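Local structure of pesticidial crystal protein CRY2AA (Bacillus thuringiensis serovar kurstaki, 1I5P) at residues F398-T401 against L402-C406. The protein kills dipteran and lepidopteran larvae as an insecticidal toxin, binding to midgut epithelial cells and promoting their colloid-osmotic lysis. Sequence-based numbering, arbitrary orientation.
Sequences FQTT and LSLRC
F398 and C406 form an antiparallel hydrogen-bonded pair in a beta hairpin of the toxin's middle domain, the beta prism. Two backbone bonds close the pair: F398 N to C406 O, 2.6 Å, and C406 N to F398 O, 2.9 Å. Nearer the turn, T400 N donates to L404 O at 2.9 Å. Between these rungs, Q399 and R405 face each other as a non-hydrogen-bonded pair, and here the side chains make the link. The pairing puts both on one face of the sheet, and with CG anti to N (chi1 -178° and 180°) the two chains extend until amide and guanidinium meet. The long R405 chain, bent at chi3, presents its guanidinium edge to the Q399 amide, the two planes only 8° apart. W377, on strand 373-377 at the far side of 397-400, makes a cation-pi contact with R405. On the other face, C406 is tied by a disulfide to C362, while buried F398 packs against S376. The apolar L402 and L404 are buried, L402 against C13 and V18, L404 against T11 of the N-terminal segment. Polar Q399 suits its partly exposed place: OE1 takes both R405 NE (2.9 Å) and NH2 (2.7 Å), while Q399 NE2 donates to a water, its O 3.0 Å away.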
loop_
_atom_site.group_PDB
_atom_site.type_symbol
_atom_site.label_atom_id
_atom_site.label_comp_id
_atom_site.label_asym_id
_atom_site.label_seq_id
_atom_site.Cartn_x
_atom_site.Cartn_y
_atom_site.Cartn_z
ATOM N N PHE A 398 -8.049 -14.037 -13.594
ATOM C CA PHE A 398 -7.102 -12.935 -13.579
ATOM C C PHE A 398 -6.769 -12.477 -14.991
ATOM O O PHE A 398 -6.802 -13.263 -15.939
ATOM C CB PHE A 398 -5.822 -13.347 -12.841
ATOM C CG PHE A 398 -6.060 -13.859 -11.444
ATOM C CD1 PHE A 398 -6.472 -15.172 -11.232
ATOM C CD2 PHE A 398 -5.910 -13.018 -10.340
ATOM C CE1 PHE A 398 -6.730 -15.643 -9.941
ATOM C CE2 PHE A 398 -6.167 -13.482 -9.048
ATOM C CZ PHE A 398 -6.579 -14.795 -8.850
ATOM N N GLN A 399 -6.451 -11.195 -15.120
ATOM C CA GLN A 399 -6.128 -10.623 -16.415
ATOM C C GLN A 399 -4.860 -9.784 -16.295
ATOM O O GLN A 399 -4.647 -9.098 -15.294
ATOM C CB GLN A 399 -7.305 -9.775 -16.895
ATOM C CG GLN A 399 -7.152 -9.144 -18.255
ATOM C CD GLN A 399 -8.457 -8.536 -18.724
ATOM O OE1 GLN A 399 -9.430 -9.250 -18.972
ATOM N NE2 GLN A 399 -8.491 -7.215 -18.835
ATOM N N THR A 400 -4.028 -9.847 -17.330
ATOM C CA THR A 400 -2.755 -9.134 -17.369
ATOM C C THR A 400 -2.850 -7.775 -18.051
ATOM O O THR A 400 -3.884 -7.428 -18.613
ATOM C CB THR A 400 -1.705 -9.966 -18.120
ATOM O OG1 THR A 400 -2.042 -10.013 -19.513
ATOM C CG2 THR A 400 -1.665 -11.390 -17.573
ATOM N N THR A 401 -1.759 -7.013 -17.990
ATOM C CA THR A 401 -1.691 -5.697 -18.621
ATOM C C THR A 401 -2.118 -5.890 -20.066
ATOM O O THR A 401 -2.610 -4.973 -20.720
ATOM C CB THR A 401 -0.259 -5.141 -18.597
ATOM O OG1 THR A 401 0.649 -6.136 -19.091
ATOM C CG2 THR A 401 0.135 -4.756 -17.181
ATOM N N LEU A 402 -1.898 -7.101 -20.556
ATOM C CA LEU A 402 -2.312 -7.463 -21.891
ATOM C C LEU A 402 -3.669 -8.074 -21.560
ATOM O O LEU A 402 -3.801 -8.772 -20.557
ATOM C CB LEU A 402 -1.371 -8.519 -22.466
ATOM C CG LEU A 402 -1.365 -8.689 -23.984
ATOM C CD1 LEU A 402 -0.565 -9.933 -24.334
ATOM C CD2 LEU A 402 -2.792 -8.804 -24.508
ATOM N N SER A 403 -4.679 -7.822 -22.375
ATOM C CA SER A 403 -6.001 -8.360 -22.080
ATOM C C SER A 403 -6.070 -9.880 -21.924
ATOM O O SER A 403 -7.146 -10.466 -22.014
ATOM C CB SER A 403 -6.984 -7.891 -23.145
ATOM O OG SER A 403 -7.046 -6.475 -23.147
ATOM N N LEU A 404 -4.926 -10.514 -21.687
ATOM C CA LEU A 404 -4.876 -11.960 -21.504
ATOM C C LEU A 404 -5.525 -12.332 -20.186
ATOM O O LEU A 404 -5.123 -11.857 -19.126
ATOM C CB LEU A 404 -3.431 -12.455 -21.520
ATOM C CG LEU A 404 -2.738 -12.676 -22.869
ATOM C CD1 LEU A 404 -2.561 -14.168 -23.083
ATOM C CD2 LEU A 404 -3.540 -12.051 -24.007
ATOM N N ARG A 405 -6.530 -13.192 -20.261
ATOM C CA ARG A 405 -7.250 -13.611 -19.077
ATOM C C ARG A 405 -7.273 -15.121 -18.892
ATOM O O ARG A 405 -7.397 -15.880 -19.844
ATOM C CB ARG A 405 -8.689 -13.100 -19.146
ATOM C CG ARG A 405 -9.553 -13.479 -17.959
ATOM C CD ARG A 405 -10.978 -13.060 -18.257
ATOM N NE ARG A 405 -11.032 -11.646 -18.615
ATOM C CZ ARG A 405 -12.081 -11.049 -19.165
ATOM N NH1 ARG A 405 -13.180 -11.740 -19.436
ATOM N NH2 ARG A 405 -12.036 -9.752 -19.431
ATOM N N CYS A 406 -7.128 -15.548 -17.650
ATOM C CA CYS A 406 -7.195 -16.950 -17.341
ATOM C C CYS A 406 -7.685 -17.138 -15.892
ATOM O O CYS A 406 -7.862 -16.171 -15.133
ATOM C CB CYS A 406 -5.842 -17.618 -17.623
ATOM S SG CYS A 406 -4.406 -17.134 -16.600
HETATM O O HOH W 1 -11.361 -6.687 -18.334
#